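Local coordinates for protein transcriptional regulator (PDB 2O0Y) that probably binds DNA and regulates transcription as a member of the IclR family, at residues 26-31 against 53-58. Sequence-based numbering, arbitrary orientation.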
ATOM      1  N   ILE B  26       1.554  10.456  19.358  1.00 25.88           N
ATOM      2  CA  ILE B  26       1.494  11.301  18.153  1.00 25.42           C
ATOM      3  C   ILE B  26       2.803  12.053  17.909  1.00 25.43           C
ATOM      4  O   ILE B  26       3.286  12.102  16.764  1.00 27.00           O
ATOM      5  CB  ILE B  26       0.259  12.251  18.219  1.00 25.67           C
ATOM      6  CG1 ILE B  26      -1.032  11.419  18.317  1.00 25.20           C
ATOM      7  CG2 ILE B  26       0.213  13.197  16.994  1.00 25.07           C
ATOM      8  CD1 ILE B  26      -2.301  12.284  18.750  1.00 24.86           C
ATOM      9  N   ASP B  27       3.386  12.686  18.930  1.00 24.96           N
ATOM     10  CA  ASP B  27       4.643  13.393  18.744  1.00 24.48           C
ATOM     11  C   ASP B  27       5.769  12.491  18.196  1.00 24.57           C
ATOM     12  O   ASP B  27       6.674  12.926  17.433  1.00 23.62           O
ATOM     13  CB  ASP B  27       5.083  14.041  20.101  1.00 25.01           C
ATOM     14  CG  ASP B  27       4.159  15.131  20.540  1.00 27.19           C
ATOM     15  OD1 ASP B  27       3.306  15.581  19.721  1.00 25.57           O
ATOM     16  OD2 ASP B  27       4.232  15.537  21.731  1.00 29.03           O
ATOM     17  N   LEU B  28       5.764  11.235  18.619  1.00 23.52           N
ATOM     18  CA  LEU B  28       6.798  10.276  18.165  1.00 24.71           C
ATOM     19  C   LEU B  28       6.539   9.891  16.719  1.00 24.95           C
ATOM     20  O   LEU B  28       7.448   9.916  15.905  1.00 25.92           O
ATOM     21  CB  LEU B  28       6.787   8.986  19.052  1.00 22.48           C
ATOM     22  CG  LEU B  28       7.333   9.239  20.474  1.00 23.55           C
ATOM     23  CD1 LEU B  28       7.014   8.016  21.397  1.00 23.32           C
ATOM     24  CD2 LEU B  28       8.901   9.372  20.395  1.00 23.84           C
ATOM     25  N   LEU B  29       5.286   9.574  16.384  1.00 23.69           N
ATOM     26  CA  LEU B  29       4.959   9.203  15.001  1.00 23.79           C
ATOM     27  C   LEU B  29       5.215  10.346  14.043  1.00 24.95           C
ATOM     28  O   LEU B  29       5.617  10.155  12.904  1.00 24.34           O
ATOM     29  CB  LEU B  29       3.491   8.802  14.949  1.00 23.93           C
ATOM     30  CG  LEU B  29       3.108   7.491  15.635  1.00 27.23           C
ATOM     31  CD1 LEU B  29       1.581   7.320  15.689  1.00 26.65           C
ATOM     32  CD2 LEU B  29       3.742   6.353  14.784  1.00 30.11           C
ATOM     33  N   GLU B  30       4.993  11.559  14.503  1.00 25.88           N
ATOM     34  CA  GLU B  30       5.293  12.734  13.648  1.00 26.50           C
ATOM     35  C   GLU B  30       6.739  12.852  13.231  1.00 26.59           C
ATOM     36  O   GLU B  30       7.066  13.566  12.277  1.00 26.15           O
ATOM     37  CB  GLU B  30       4.888  14.004  14.387  1.00 28.42           C
ATOM     38  CG  GLU B  30       3.393  14.112  14.579  1.00 33.82           C
ATOM     39  CD  GLU B  30       2.686  14.659  13.372  1.00 43.94           C
ATOM     40  OE1 GLU B  30       3.372  15.019  12.369  1.00 47.38           O
ATOM     41  OE2 GLU B  30       1.436  14.728  13.410  1.00 47.61           O
ATOM     42  N   LEU B  31       7.650  12.164  13.924  1.00 25.20           N
ATOM     43  CA  LEU B  31       9.069  12.281  13.537  1.00 25.39           C
ATOM     44  C   LEU B  31       9.376  11.364  12.328  1.00 25.77           C
ATOM     45  O   LEU B  31      10.423  11.436  11.745  1.00 25.91           O
ATOM     46  CB  LEU B  31       9.981  11.839  14.722  1.00 24.44           C
ATOM     47  CG  LEU B  31      10.002  12.836  15.888  1.00 25.78           C
ATOM     48  CD1 LEU B  31      10.734  12.183  17.095  1.00 23.73           C
ATOM     49  CD2 LEU B  31      10.686  14.100  15.410  1.00 25.26           C
ATOM     50  N   THR B  53      13.630   7.191  29.404  1.00 29.28           N
ATOM     51  CA  THR B  53      12.788   6.109  29.988  1.00 29.70           C
ATOM     52  C   THR B  53      11.314   6.186  29.536  1.00 29.03           C
ATOM     53  O   THR B  53      10.668   5.160  29.325  1.00 29.60           O
ATOM     54  CB  THR B  53      12.852   6.078  31.550  1.00 29.92           C
ATOM     55  OG1 THR B  53      12.398   7.344  32.059  1.00 29.82           O
ATOM     56  CG2 THR B  53      14.267   5.832  32.028  1.00 30.00           C
ATOM     57  N   THR B  54      10.802   7.400  29.368  1.00 28.19           N
ATOM     58  CA  THR B  54       9.451   7.629  28.835  1.00 28.66           C
ATOM     59  C   THR B  54       9.378   7.181  27.398  1.00 28.32           C
ATOM     60  O   THR B  54       8.476   6.436  27.047  1.00 29.06           O
ATOM     61  CB  THR B  54       9.080   9.105  28.930  1.00 28.91           C
ATOM     62  OG1 THR B  54       9.144   9.464  30.295  1.00 29.70           O
ATOM     63  CG2 THR B  54       7.689   9.407  28.346  1.00 30.75           C
ATOM     64  N   VAL B  55      10.338   7.598  26.565  1.00 28.82           N
ATOM     65  CA  VAL B  55      10.361   7.121  25.168  1.00 28.13           C
ATOM     66  C   VAL B  55      10.498   5.604  25.060  1.00 28.24           C
ATOM     67  O   VAL B  55       9.808   4.972  24.245  1.00 28.89           O
ATOM     68  CB  VAL B  55      11.465   7.776  24.311  1.00 29.16           C
ATOM     69  CG1 VAL B  55      11.358   7.249  22.845  1.00 25.03           C
ATOM     70  CG2 VAL B  55      11.270   9.329  24.272  1.00 25.36           C
ATOM     71  N   VAL B  56      11.397   5.011  25.852  1.00 28.83           N
ATOM     72  CA  VAL B  56      11.594   3.559  25.821  1.00 28.89           C
ATOM     73  C   VAL B  56      10.271   2.856  26.130  1.00 29.50           C
ATOM     74  O   VAL B  56       9.899   1.905  25.447  1.00 30.44           O
ATOM     75  CB  VAL B  56      12.726   3.128  26.775  1.00 29.59           C
ATOM     76  CG1 VAL B  56      12.836   1.563  26.915  1.00 31.95           C
ATOM     77  CG2 VAL B  56      14.036   3.728  26.349  1.00 27.99           C
ATOM     78  N   ARG B  57       9.554   3.297  27.161  1.00 28.90           N
ATOM     79  CA  ARG B  57       8.273   2.674  27.503  1.00 29.13           C
ATOM     80  C   ARG B  57       7.231   2.797  26.372  1.00 28.16           C
ATOM     81  O   ARG B  57       6.504   1.850  26.056  1.00 26.28           O
ATOM     82  CB  ARG B  57       7.738   3.279  28.793  1.00 29.98           C
ATOM     83  CG  ARG B  57       6.268   3.017  29.079  1.00 33.37           C
ATOM     84  CD  ARG B  57       5.895   3.270  30.569  1.00 37.22           C
ATOM     85  NE  ARG B  57       6.347   4.566  31.120  1.00 42.83           N
ATOM     86  CZ  ARG B  57       6.113   5.794  30.626  1.00 43.95           C
ATOM     87  NH1 ARG B  57       5.453   5.985  29.475  1.00 45.03           N
ATOM     88  NH2 ARG B  57       6.600   6.853  31.279  1.00 41.70           N
ATOM     89  N   LEU B  58       7.143   3.974  25.772  1.00 27.45           N
ATOM     90  CA  LEU B  58       6.137   4.168  24.693  1.00 25.76           C
ATOM     91  C   LEU B  58       6.514   3.387  23.471  1.00 27.36           C
ATOM     92  O   LEU B  58       5.633   2.767  22.839  1.00 26.96           O
ATOM     93  CB  LEU B  58       5.946   5.657  24.347  1.00 26.13           C
ATOM     94  CG  LEU B  58       5.316   6.522  25.448  1.00 26.76           C
ATOM     95  CD1 LEU B  58       5.480   8.062  25.178  1.00 23.99           C
ATOM     96  CD2 LEU B  58       3.821   6.161  25.634  1.00 30.33           C
TER
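Leu28 meets Val55 and Leu58 with no flat group between them: no ring, amide, carboxylate or guanidinium offers a face or an edge here, and aliphatic carbons do all the touching, the methyls of Leu28 against a methylene and methyls of the other helix. The pairing illustrates how one forked side chain can join two helices, the nearest CA atoms, those of Leu28 and Val55, being 8.5 Å apart. Leu28 projects from helix 18-29 with CG anti to its carbonyl carbon (chi1 -71°), and its second torsion of 168° carries CD1 on in an extended line from CA. That methyl meets Leu58 at two points, with CD1 of Leu28 3.9 Å from CB of Leu58 and 4.1 Å from CD1 of Leu58; the two leucine side chains cross at about a right angle. The other prong, CD2 of Leu28, turns to Val55 and lies 4.1 Å from its CG1. Val55 presents this branch because CG1 is anti to the backbone N (chi1 -178°). Val55 and Leu58, three residues apart on helix 52-64, thus each receive one methyl of the same fork. The junction is small, burying 125 Å² in all, yet its three residues are buried, because other parts of the domain complete the packing. Leu44 and Thr48 of helix 41-48 also touch Leu28, while Leu41 packs on Val55 and Val25 on Leu58. At the dimer interface, Asp27 forms a salt bridge with Arg65 of the second subunit. Helix 52-64 turns Val55 and Leu58 inward while Thr53, Val56 and Arg57 are exposed, consistent with the recognition helix resting on the first helix of the three-helix core in an IclR-type winged helix-turn-helix domain.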